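PDB 5AX6: CofB from Escherichia coli, which serves as a minor pilin of the type IVb CFA/III pilus of enterotoxigenic E. coli, forms a homotrimer and is thought to act in pilus assembly. Local coordinates for residues Ile15-Ala19 / Ala169-Ile175; Lys61-Ser65 / Lys178-Val182; Ala352-Asn356 / Lys378-Glu382; Asp361-Pro367 / Tyr470-Asn474. One frame throughout, in Å; residues are numbered along the deposited sequence. Where two conformers were deposited one is given.

Interaction 1 (Ile15-Ala19 / Ala169-Ile175)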
loop_
_atom_site.group_PDB
_atom_site.type_symbol
_atom_site.label_atom_id
_atom_site.label_comp_id
_atom_site.label_asym_id
_atom_site.label_seq_id
_atom_site.Cartn_x
_atom_site.Cartn_y
_atom_site.Cartn_z
ATOM N N ILE A 15 -7.585 -5.738 -34.488
ATOM C CA ILE A 15 -8.087 -5.528 -33.135
ATOM C C ILE A 15 -7.479 -4.284 -32.483
ATOM O O ILE A 15 -8.147 -3.580 -31.725
ATOM C CB ILE A 15 -7.808 -6.746 -32.243
ATOM C CG1 ILE A 15 -8.745 -7.896 -32.609
ATOM C CG2 ILE A 15 -7.930 -6.380 -30.769
ATOM C CD1 ILE A 15 -10.098 -7.451 -33.098
ATOM N N SER A 16 -6.215 -4.001 -32.769
ATOM C CA SER A 16 -5.599 -2.805 -32.206
ATOM C C SER A 16 -6.285 -1.545 -32.711
ATOM O O SER A 16 -6.519 -0.612 -31.935
ATOM C CB SER A 16 -4.111 -2.734 -32.531
ATOM O OG SER A 16 -3.536 -1.624 -31.864
ATOM N N GLU A 17 -6.595 -1.518 -34.003
ATOM C CA GLU A 17 -7.308 -0.400 -34.610
ATOM C C GLU A 17 -8.681 -0.263 -33.963
ATOM O O GLU A 17 -9.083 0.816 -33.532
ATOM C CB GLU A 17 -7.461 -0.602 -36.125
ATOM C CG GLU A 17 -6.159 -0.612 -36.925
ATOM C CD GLU A 17 -5.626 0.784 -37.223
ATOM O OE1 GLU A 17 -6.020 1.374 -38.260
ATOM O OE2 GLU A 17 -4.804 1.290 -36.425
ATOM N N ILE A 18 -9.396 -1.379 -33.913
ATOM C CA ILE A 18 -10.742 -1.421 -33.338
ATOM C C ILE A 18 -10.747 -0.940 -31.886
ATOM O O ILE A 18 -11.535 -0.069 -31.526
ATOM C CB ILE A 18 -11.317 -2.849 -33.451
ATOM C CG1 ILE A 18 -11.726 -3.125 -34.908
ATOM C CG2 ILE A 18 -12.484 -3.053 -32.502
ATOM C CD1 ILE A 18 -11.952 -4.604 -35.201
ATOM N N ALA A 19 -9.846 -1.471 -31.061
ATOM C CA ALA A 19 -9.819 -1.106 -29.646
ATOM C C ALA A 19 -9.537 0.381 -29.462
ATOM O O ALA A 19 -10.098 1.030 -28.572
ATOM C CB ALA A 19 -8.768 -1.933 -28.889
ATOM N N ALA A 169 -7.413 -12.416 -30.706
ATOM C CA ALA A 169 -6.814 -11.095 -30.565
ATOM C C ALA A 169 -7.658 -10.216 -29.638
ATOM O O ALA A 169 -7.125 -9.435 -28.841
ATOM C CB ALA A 169 -6.649 -10.450 -31.922
ATOM N N ALA A 170 -8.977 -10.360 -29.728
ATOM C CA ALA A 170 -9.871 -9.577 -28.891
ATOM C C ALA A 170 -9.675 -9.928 -27.418
ATOM O O ALA A 170 -9.654 -9.047 -26.563
ATOM C CB ALA A 170 -11.324 -9.785 -29.310
ATOM N N GLU A 171 -9.522 -11.209 -27.108
ATOM C CA GLU A 171 -9.417 -11.578 -25.704
ATOM C C GLU A 171 -8.089 -11.100 -25.125
ATOM O O GLU A 171 -7.980 -10.879 -23.926
ATOM C CB GLU A 171 -9.591 -13.088 -25.504
ATOM C CG GLU A 171 -8.961 -13.972 -26.561
ATOM C CD GLU A 171 -9.037 -15.454 -26.199
ATOM O OE1 GLU A 171 -8.333 -15.871 -25.251
ATOM O OE2 GLU A 171 -9.800 -16.196 -26.856
ATOM N N GLN A 172 -7.095 -10.907 -25.987
ATOM C CA GLN A 172 -5.796 -10.405 -25.545
ATOM C C GLN A 172 -5.813 -8.896 -25.322
ATOM O O GLN A 172 -4.822 -8.316 -24.885
ATOM C CB GLN A 172 -4.709 -10.765 -26.565
ATOM C CG GLN A 172 -4.427 -12.255 -26.669
ATOM C CD GLN A 172 -3.898 -12.825 -25.371
ATOM O OE1 GLN A 172 -2.920 -12.320 -24.813
ATOM N NE2 GLN A 172 -4.556 -13.865 -24.867
ATOM N N HIS A 173 -6.945 -8.265 -25.617
ATOM C CA HIS A 173 -7.027 -6.813 -25.610
ATOM C C HIS A 173 -8.184 -6.297 -24.750
ATOM O O HIS A 173 -8.544 -5.124 -24.813
ATOM C CB HIS A 173 -7.169 -6.310 -27.048
ATOM C CG HIS A 173 -6.464 -5.017 -27.313
ATOM N ND1 HIS A 173 -6.773 -3.854 -26.647
ATOM C CD2 HIS A 173 -5.473 -4.711 -28.182
ATOM C CE1 HIS A 173 -5.994 -2.879 -27.090
ATOM N NE2 HIS A 173 -5.198 -3.372 -28.020
ATOM N N SER A 174 -8.767 -7.180 -23.951
ATOM C CA SER A 174 -9.851 -6.805 -23.038
ATOM C C SER A 174 -11.065 -6.260 -23.761
ATOM O O SER A 174 -11.725 -5.348 -23.270
ATOM C CB SER A 174 -9.371 -5.764 -22.021
ATOM O OG SER A 174 -8.390 -6.316 -21.168
ATOM N N ILE A 175 -11.349 -6.795 -24.938
ATOM C CA ILE A 175 -12.581 -6.425 -25.616
ATOM C C ILE A 175 -13.242 -7.671 -26.144
ATOM O O ILE A 175 -12.620 -8.726 -26.237
ATOM C CB ILE A 175 -12.347 -5.447 -26.774
ATOM C CG1 ILE A 175 -11.489 -6.100 -27.859
ATOM C CG2 ILE A 175 -11.724 -4.159 -26.270
ATOM C CD1 ILE A 175 -11.634 -5.404 -29.205
#

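Interaction 2 (Lys61-Ser65 / Lys178-Val182)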
loop_
_atom_site.group_PDB
_atom_site.type_symbol
_atom_site.label_atom_id
_atom_site.label_comp_id
_atom_site.label_asym_id
_atom_site.label_seq_id
_atom_site.Cartn_x
_atom_site.Cartn_y
_atom_site.Cartn_z
ATOM N N LYS A 61 -30.107 0.705 -34.293
ATOM C CA LYS A 61 -29.865 0.214 -32.928
ATOM C C LYS A 61 -30.093 -1.287 -32.812
ATOM O O LYS A 61 -29.424 -1.968 -32.040
ATOM C CB LYS A 61 -30.759 0.940 -31.922
ATOM C CG LYS A 61 -30.601 2.439 -31.898
ATOM C CD LYS A 61 -31.485 3.008 -30.804
ATOM C CE LYS A 61 -31.474 4.511 -30.798
ATOM N NZ LYS A 61 -32.318 5.016 -29.679
ATOM N N ASP A 62 -31.065 -1.789 -33.565
ATOM C CA ASP A 62 -31.316 -3.222 -33.659
ATOM C C ASP A 62 -30.279 -3.848 -34.591
ATOM O O ASP A 62 -30.135 -3.412 -35.729
ATOM C CB ASP A 62 -32.747 -3.470 -34.169
ATOM C CG ASP A 62 -33.158 -4.943 -34.134
ATOM O OD1 ASP A 62 -32.307 -5.842 -34.309
ATOM O OD2 ASP A 62 -34.365 -5.196 -33.948
ATOM N N LEU A 63 -29.554 -4.853 -34.107
ATOM C CA LEU A 63 -28.537 -5.524 -34.921
ATOM C C LEU A 63 -29.086 -6.057 -36.248
ATOM O O LEU A 63 -28.336 -6.263 -37.215
ATOM C CB LEU A 63 -27.908 -6.669 -34.135
ATOM C CG LEU A 63 -26.827 -6.272 -33.129
ATOM C CD1 LEU A 63 -26.585 -7.411 -32.136
ATOM C CD2 LEU A 63 -25.541 -5.903 -33.860
ATOM N N ASN A 64 -30.396 -6.277 -36.296
ATOM C CA ASN A 64 -31.001 -6.887 -37.469
ATOM C C ASN A 64 -31.623 -5.877 -38.423
ATOM O O ASN A 64 -32.119 -6.247 -39.484
ATOM C CB ASN A 64 -32.041 -7.923 -37.032
ATOM C CG ASN A 64 -31.415 -9.065 -36.270
ATOM O OD1 ASN A 64 -30.563 -9.780 -36.799
ATOM N ND2 ASN A 64 -31.812 -9.234 -35.013
ATOM N N SER A 65 -31.578 -4.601 -38.058
ATOM C CA SER A 65 -32.181 -3.559 -38.885
ATOM C C SER A 65 -31.270 -3.186 -40.037
ATOM O O SER A 65 -30.081 -3.508 -40.020
ATOM C CB SER A 65 -32.487 -2.318 -38.055
ATOM O OG SER A 65 -33.384 -2.633 -37.006
ATOM N N LYS A 178 -19.977 -7.950 -29.456
ATOM C CA LYS A 178 -21.390 -8.083 -29.132
ATOM C C LYS A 178 -22.005 -9.119 -30.067
ATOM O O LYS A 178 -22.768 -9.992 -29.646
ATOM C CB LYS A 178 -22.099 -6.734 -29.254
ATOM C CG LYS A 178 -23.554 -6.757 -28.794
ATOM C CD LYS A 178 -24.244 -5.434 -29.094
ATOM C CE LYS A 178 -25.692 -5.452 -28.633
ATOM N NZ LYS A 178 -25.763 -5.272 -27.163
ATOM N N ASP A 179 -21.654 -9.022 -31.342
ATOM C CA ASP A 179 -21.970 -10.070 -32.298
ATOM C C ASP A 179 -21.167 -9.874 -33.570
ATOM O O ASP A 179 -20.445 -8.871 -33.740
ATOM C CB ASP A 179 -23.473 -10.119 -32.624
ATOM C CG ASP A 179 -23.994 -11.559 -32.783
ATOM O OD1 ASP A 179 -23.284 -12.411 -33.375
ATOM O OD2 ASP A 179 -25.105 -11.850 -32.292
ATOM N N ILE A 180 -21.305 -10.850 -34.456
ATOM C CA ILE A 180 -20.602 -10.874 -35.724
ATOM C C ILE A 180 -21.600 -11.269 -36.791
ATOM O O ILE A 180 -22.217 -12.320 -36.688
ATOM C CB ILE A 180 -19.443 -11.880 -35.704
ATOM C CG1 ILE A 180 -18.412 -11.474 -34.645
ATOM C CG2 ILE A 180 -18.826 -11.998 -37.087
ATOM C CD1 ILE A 180 -17.350 -12.526 -34.394
ATOM N N TYR A 181 -21.768 -10.421 -37.799
ATOM C CA TYR A 181 -22.710 -10.694 -38.876
ATOM C C TYR A 181 -21.974 -10.845 -40.188
ATOM O O TYR A 181 -20.935 -10.221 -40.408
ATOM C CB TYR A 181 -23.750 -9.573 -39.003
ATOM C CG TYR A 181 -24.895 -9.656 -38.035
ATOM C CD1 TYR A 181 -26.172 -9.977 -38.472
ATOM C CD2 TYR A 181 -24.705 -9.425 -36.681
ATOM C CE1 TYR A 181 -27.235 -10.050 -37.584
ATOM C CE2 TYR A 181 -25.753 -9.492 -35.785
ATOM C CZ TYR A 181 -27.018 -9.804 -36.244
ATOM O OH TYR A 181 -28.062 -9.875 -35.352
ATOM N N VAL A 182 -22.529 -11.669 -41.071
ATOM C CA VAL A 182 -22.043 -11.740 -42.439
ATOM C C VAL A 182 -22.705 -10.627 -43.247
ATOM O O VAL A 182 -23.929 -10.440 -43.176
ATOM C CB VAL A 182 -22.344 -13.111 -43.076
ATOM C CG1 VAL A 182 -21.956 -13.115 -44.542
ATOM C CG2 VAL A 182 -21.619 -14.211 -42.321
#

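Interaction 3 (Ala352-Asn356 / Lys378-Glu382)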
loop_
_atom_site.group_PDB
_atom_site.type_symbol
_atom_site.label_atom_id
_atom_site.label_comp_id
_atom_site.label_asym_id
_atom_site.label_seq_id
_atom_site.Cartn_x
_atom_site.Cartn_y
_atom_site.Cartn_z
ATOM N N ALA A 352 26.907 -8.292 32.167
ATOM C CA ALA A 352 26.897 -9.330 33.200
ATOM C C ALA A 352 28.284 -9.558 33.749
ATOM O O ALA A 352 29.274 -9.460 33.024
ATOM C CB ALA A 352 26.329 -10.635 32.645
ATOM N N ALA A 353 28.350 -9.829 35.045
ATOM C CA ALA A 353 29.579 -10.271 35.660
ATOM C C ALA A 353 29.488 -11.782 35.876
ATOM O O ALA A 353 28.393 -12.349 35.951
ATOM C CB ALA A 353 29.820 -9.545 36.969
ATOM N N PHE A 354 30.635 -12.444 35.923
ATOM C CA PHE A 354 30.668 -13.827 36.383
ATOM C C PHE A 354 30.371 -13.800 37.890
ATOM O O PHE A 354 30.358 -12.720 38.502
ATOM C CB PHE A 354 32.014 -14.470 36.050
ATOM C CG PHE A 354 32.313 -14.491 34.570
ATOM C CD1 PHE A 354 31.820 -15.508 33.763
ATOM C CD2 PHE A 354 33.060 -13.483 33.988
ATOM C CE1 PHE A 354 32.079 -15.526 32.402
ATOM C CE2 PHE A 354 33.321 -13.493 32.625
ATOM C CZ PHE A 354 32.836 -14.518 31.830
ATOM N N SER A 355 30.083 -14.949 38.495
ATOM C CA SER A 355 29.483 -14.884 39.822
ATOM C C SER A 355 30.172 -15.685 40.930
ATOM O O SER A 355 29.578 -15.878 41.983
ATOM C CB SER A 355 28.009 -15.302 39.741
ATOM O OG SER A 355 27.846 -16.610 39.228
ATOM N N ASN A 356 31.412 -16.125 40.725
ATOM C CA ASN A 356 32.163 -16.735 41.835
ATOM C C ASN A 356 32.677 -15.664 42.784
ATOM O O ASN A 356 33.277 -14.680 42.352
ATOM C CB ASN A 356 33.323 -17.599 41.323
ATOM C CG ASN A 356 32.851 -18.939 40.799
ATOM O OD1 ASN A 356 31.765 -19.405 41.157
ATOM N ND2 ASN A 356 33.656 -19.568 39.950
ATOM N N LYS A 378 30.729 -23.604 38.319
ATOM C CA LYS A 378 30.158 -22.567 39.160
ATOM C C LYS A 378 30.569 -21.192 38.652
ATOM O O LYS A 378 31.714 -20.988 38.232
ATOM C CB LYS A 378 30.596 -22.736 40.615
ATOM C CG LYS A 378 30.021 -23.974 41.293
ATOM C CD LYS A 378 29.943 -23.804 42.807
ATOM C CE LYS A 378 28.703 -23.021 43.211
ATOM N NZ LYS A 378 27.460 -23.737 42.809
ATOM N N GLY A 379 29.622 -20.260 38.689
ATOM C CA GLY A 379 29.894 -18.865 38.382
ATOM C C GLY A 379 29.793 -18.536 36.906
ATOM O O GLY A 379 29.973 -17.383 36.511
ATOM N N ARG A 380 29.523 -19.541 36.087
ATOM C CA ARG A 380 29.425 -19.327 34.652
ATOM C C ARG A 380 28.249 -18.411 34.330
ATOM O O ARG A 380 27.305 -18.269 35.121
ATOM C CB ARG A 380 29.267 -20.647 33.911
ATOM C CG ARG A 380 27.912 -21.307 34.118
ATOM C CD ARG A 380 27.903 -22.720 33.560
ATOM N NE ARG A 380 26.604 -23.355 33.761
ATOM C CZ ARG A 380 26.222 -23.927 34.899
ATOM N NH1 ARG A 380 27.049 -23.960 35.937
ATOM N NH2 ARG A 380 25.016 -24.475 34.994
ATOM N N ILE A 381 28.314 -17.786 33.161
ATOM C CA ILE A 381 27.165 -17.076 32.637
ATOM C C ILE A 381 26.461 -17.991 31.648
ATOM O O ILE A 381 27.064 -18.481 30.696
ATOM C CB ILE A 381 27.572 -15.730 31.960
ATOM C CG1 ILE A 381 28.233 -14.797 32.978
ATOM C CG2 ILE A 381 26.333 -15.064 31.315
ATOM C CD1 ILE A 381 28.872 -13.526 32.367
ATOM N N GLU A 382 25.188 -18.270 31.889
ATOM C CA GLU A 382 24.470 -19.162 30.995
ATOM C C GLU A 382 23.222 -18.479 30.466
ATOM O O GLU A 382 22.511 -17.816 31.214
ATOM C CB GLU A 382 24.108 -20.478 31.704
ATOM C CG GLU A 382 23.397 -21.461 30.785
ATOM C CD GLU A 382 23.286 -22.873 31.366
ATOM O OE1 GLU A 382 24.057 -23.211 32.294
ATOM O OE2 GLU A 382 22.425 -23.642 30.878
HETATM O O HOH W 1 26.630 -16.248 36.871
#

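Interaction 4 (Asp361-Pro367 / Tyr470-Asn474)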
loop_
_atom_site.group_PDB
_atom_site.type_symbol
_atom_site.label_atom_id
_atom_site.label_comp_id
_atom_site.label_asym_id
_atom_site.label_seq_id
_atom_site.Cartn_x
_atom_site.Cartn_y
_atom_site.Cartn_z
ATOM N N ASP A 361 35.344 -21.361 45.487
ATOM C CA ASP A 361 34.798 -21.383 44.135
ATOM C C ASP A 361 35.758 -20.733 43.143
ATOM O O ASP A 361 35.943 -21.232 42.034
ATOM C CB ASP A 361 33.441 -20.675 44.089
ATOM C CG ASP A 361 32.356 -21.446 44.826
ATOM O OD1 ASP A 361 32.395 -22.697 44.809
ATOM O OD2 ASP A 361 31.465 -20.800 45.419
ATOM N N LEU A 362 36.363 -19.628 43.567
ATOM C CA LEU A 362 37.196 -18.788 42.705
ATOM C C LEU A 362 38.530 -19.410 42.314
ATOM O O LEU A 362 38.945 -19.321 41.158
ATOM C CB LEU A 362 37.479 -17.444 43.392
ATOM C CG LEU A 362 36.511 -16.271 43.245
ATOM C CD1 LEU A 362 36.934 -15.134 44.167
ATOM C CD2 LEU A 362 36.468 -15.792 41.799
ATOM N N VAL A 363 39.230 -20.006 43.278
ATOM C CA VAL A 363 40.602 -20.404 43.014
ATOM C C VAL A 363 40.667 -21.791 42.400
ATOM O O VAL A 363 40.133 -22.756 42.952
ATOM C CB VAL A 363 41.472 -20.377 44.291
ATOM C CG1 VAL A 363 42.864 -20.915 43.986
ATOM C CG2 VAL A 363 41.552 -18.969 44.849
ATOM N N ILE A 364 41.304 -21.879 41.239
ATOM C CA ILE A 364 41.603 -23.167 40.631
ATOM C C ILE A 364 42.913 -23.666 41.225
ATOM O O ILE A 364 43.982 -23.169 40.873
ATOM C CB ILE A 364 41.720 -23.058 39.107
ATOM C CG1 ILE A 364 40.401 -22.562 38.512
ATOM C CG2 ILE A 364 42.087 -24.403 38.495
ATOM C CD1 ILE A 364 40.493 -22.294 37.024
ATOM N N THR A 365 42.840 -24.639 42.127
ATOM C CA THR A 365 44.014 -24.977 42.943
ATOM C C THR A 365 45.143 -25.698 42.196
ATOM O O THR A 365 46.311 -25.564 42.570
ATOM C CB THR A 365 43.617 -25.829 44.168
ATOM O OG1 THR A 365 42.729 -26.874 43.763
ATOM C CG2 THR A 365 42.918 -24.961 45.200
ATOM N N ASN A 366 44.812 -26.455 41.153
ATOM C CA ASN A 366 45.843 -27.094 40.336
ATOM C C ASN A 366 45.596 -26.797 38.866
ATOM O O ASN A 366 45.225 -27.686 38.092
ATOM C CB ASN A 366 45.891 -28.607 40.581
ATOM C CG ASN A 366 46.525 -28.965 41.926
ATOM O OD1 ASN A 366 47.753 -29.005 42.058
ATOM N ND2 ASN A 366 45.688 -29.230 42.925
ATOM N N PRO A 367 45.810 -25.533 38.481
ATOM C CA PRO A 367 45.409 -25.020 37.167
ATOM C C PRO A 367 46.109 -25.745 36.023
ATOM O O PRO A 367 45.565 -25.819 34.920
ATOM C CB PRO A 367 45.811 -23.541 37.228
ATOM C CG PRO A 367 46.856 -23.462 38.314
ATOM C CD PRO A 367 46.473 -24.510 39.310
ATOM N N TYR A 470 47.978 -16.960 41.149
ATOM C CA TYR A 470 46.626 -17.482 41.203
ATOM C C TYR A 470 46.007 -17.595 39.823
ATOM O O TYR A 470 46.307 -16.805 38.934
ATOM C CB TYR A 470 45.742 -16.581 42.067
ATOM C CG TYR A 470 46.036 -16.664 43.544
ATOM C CD1 TYR A 470 45.553 -17.722 44.307
ATOM C CD2 TYR A 470 46.784 -15.681 44.176
ATOM C CE1 TYR A 470 45.814 -17.801 45.665
ATOM C CE2 TYR A 470 47.050 -15.748 45.537
ATOM C CZ TYR A 470 46.565 -16.812 46.272
ATOM O OH TYR A 470 46.825 -16.882 47.619
ATOM N N VAL A 471 45.153 -18.595 39.655
ATOM C CA VAL A 471 44.266 -18.656 38.502
ATOM C C VAL A 471 42.846 -18.674 39.035
ATOM O O VAL A 471 42.504 -19.527 39.853
ATOM C CB VAL A 471 44.525 -19.889 37.625
ATOM C CG1 VAL A 471 43.489 -19.964 36.503
ATOM C CG2 VAL A 471 45.947 -19.854 37.056
ATOM N N TYR A 472 42.028 -17.722 38.593
ATOM C CA TYR A 472 40.658 -17.619 39.075
ATOM C C TYR A 472 39.675 -18.122 38.016
ATOM O O TYR A 472 39.893 -17.916 36.809
ATOM C CB TYR A 472 40.309 -16.169 39.436
ATOM C CG TYR A 472 41.138 -15.524 40.527
ATOM C CD1 TYR A 472 41.433 -16.192 41.715
ATOM C CD2 TYR A 472 41.603 -14.219 40.376
ATOM C CE1 TYR A 472 42.191 -15.573 42.715
ATOM C CE2 TYR A 472 42.352 -13.601 41.352
ATOM C CZ TYR A 472 42.642 -14.277 42.523
ATOM O OH TYR A 472 43.378 -13.636 43.489
ATOM N N LEU A 473 38.595 -18.760 38.472
ATOM C CA LEU A 473 37.515 -19.220 37.606
ATOM C C LEU A 473 36.261 -18.357 37.740
ATOM O O LEU A 473 35.765 -18.153 38.843
ATOM C CB LEU A 473 37.155 -20.674 37.930
ATOM C CG LEU A 473 35.948 -21.239 37.179
ATOM C CD1 LEU A 473 36.274 -21.401 35.697
ATOM C CD2 LEU A 473 35.496 -22.570 37.782
ATOM N N ASN A 474 35.743 -17.865 36.616
ATOM C CA ASN A 474 34.481 -17.121 36.591
ATOM C C ASN A 474 34.280 -16.137 37.743
ATOM O O ASN A 474 33.311 -16.252 38.497
ATOM C CB ASN A 474 33.304 -18.096 36.579
ATOM C CG ASN A 474 33.357 -19.060 35.413
ATOM O OD1 ASN A 474 33.872 -18.734 34.341
ATOM N ND2 ASN A 474 32.829 -20.266 35.618
HETATM O O HOH W 2 45.508 -20.934 41.513
#

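Interaction 1 (Ile15-Ala19 / Ala169-Ile175)
In the pilin domain, the N-terminal helix 4-25 packs against the end of helix 161-171 and the turn behind it; a long N-terminal helix of this kind is a hallmark of type IV pilins. I15 fills the seam from the helix 4-25 side. Its CG1 presses on A169 CB at 3.4 Å, tighter than normal carbon contact. The other branch, CG2, anti to the backbone N, is directed down the seam to H173 CB (3.8 Å) and I175 CD1. One turn on, A19 puts its methyl over one face of the H173 imidazole: CB is 3.7 Å from the ring centroid and 26° off the normal, a CH-pi contact displaced toward the rim. I18 CG2 meets I175 CD1 at 4.1 Å, the two side chains crossing at about a right angle, so I175 CD1 touches both I15 and I18. The chain beyond the helix is folded back by A170 O, which accepts from H173 N (3.0 Å) and I175 N (3.3 Å) on opposite faces of its carbonyl plane. Beyond the seam, I18 also packs on L225 and I227 of strand 220-227, and H173 touches N252 of the second subunit. No hydrogen bond joins the two segments: the match rests on close apolar fit, while the doubly used A170 carbonyl holds the turn that carries H173 and I175 to the helix.

Interaction 2 (Lys61-Ser65 / Lys178-Val182)
L63 and Y181 meet where a type I beta turn, D62 to S65, comes up beside strand 179-185. The turn is closed by S65 N to D62 O at 3.0 Å and reinforced by an Asx turn, in which N64 N donates to D62 OD1 at 2.8 Å from above the carboxylate plane. On the strand side, D179 OD1 takes I180 N (2.7 Å) on its anti lone pair. No backbone hydrogen bond links the segments, whose closest CA atoms, those of L63 and D179, are 8.4 Å apart; side chains span the gap. L63 CB lies 3.9 Å from Y181 CZ and 3.4 Å from Y181 OH, while L63 O stands 3.8 Å above one ring face, toward the rim. L63 CG, anti to the carbonyl carbon (chi1 -80°), sends CD2 to Y181 CE2 and CD1 to K178 CE (4.1 Å) and D179 CB. The phenol oxygen of Y181 is hydrogen-bonded to Q48 OE1 of the second subunit, at the trimer interface. R224 of strand 220-227 joins the two, donating to L63 O and making a cation-pi contact with Y181; strand 139-148 brings R141 against L63, and strand 194-198 sets L195 beside Y181.

Interaction 3 (Ala352-Asn356 / Lys378-Glu382)
K378 O is approached by two side-chain amides: N356 ND2 gives it a weak, bent bond across the contact (3.0 Å, 130° at the hydrogen), and N474 ND2 donates from the neighbouring loop. The main partner of N356 ND2 is L473 O, which leaves the bond to K378 a secondary one. One residue on, S355 N donates to G379 O at 3.1 Å, in the carbonyl plane and on a lone pair. G379 has positive phi, and its CA lies 3.2 Å from S355 OG. S355 OG and R380 O share a water, 2.7 Å from the hydroxyl, with the water donating to the carbonyl. Residues 352-356 and 378-381 run in nearly opposite directions where strand 341-353 of one sheet of the C-terminal domain and strand 381-384 of another meet. The apolar part of the contact lies between these sheets, with I455 and A457 of strand 452-463 packing on F354, and V480 and I482 of strand 478-487 on I381. I381 CD1 sits over one face of the F354 ring, 3.9 Å from its centroid and 17° off the normal, while CG1 touches CD1 of the same ring at 3.7 Å. I381 CG1 is anti to the carbonyl carbon (chi1 -62°), an orientation that carries CD1 over the phenyl and against A352 CB at 3.9 Å. G379 O lies in the plane of the F354 ring, at its edge. R380 points away; NE and NH2 both hold E382 OE1 in a side-on salt bridge, and NH1 donates to E377 O.

Interaction 4 (Asp361-Pro367 / Tyr470-Asn474)
I364 and V471 cross aslant, isoleucine CD1 lying 3.8 Å from valine CG1, and I364 also meets L473 at about a right angle, its CG1 against leucine CB at 3.8 Å. I364 CG1 stands anti to its carbonyl carbon (chi1 -61°), which places the ethyl arm over the V471 and L473 side chains. P367 extends this face, its CB 3.7 Å from V471 CG2. V363 is turned the other way and divides its two methyls between the tyrosines: CG1 comes to the edge of the Y470 ring at CD1, and CG2 to the edge of the Y472 ring at CE1 (4.1 Å), so neither ring stacks on the valine. Between these two sets of side chains lies a single beta bridge, V363 with Y472. L473 N donates to L362 O at 2.8 Å, and I364 N to V471 O at 3.0 Å, almost straight at the hydrogen (169°). L362 O has a further contact with Y472 CA, a CA-H...O approach of 3.2 Å. A water continues the pairing, accepting from V471 N and donating to I364 O. The chain leaving helix 359-362 is thus laid along strand 468-473, whose other edge pairs with strand 452-463; T458 of that strand touches I364, Y472 OH is bonded to D411 O, F477 meets the Y472 ring edge-to-face, and R430 of the third subunit packs on L473.

In the fold
From the N terminus, helix 4-25 enters interaction 1 and residues 61-65 enter interaction 2; the chain returns through 169-175 and 178-182 in the same order, closing loops of roughly 150 and 110 residues that cross. Both contacts lie in the pilin domain and touch the second subunit, tying helix 4-25 to the end of helix 161-171, and loop 61-65 to strand 179-185 of the antiparallel sheet. Interactions 3 and 4 follow in series in the C-terminal domain; the centres of interactions 1 and 3 are about 76 Å apart. They close loops of about 20 and 100 residues, cross likewise, and touch directly through N356 with L473 and N474.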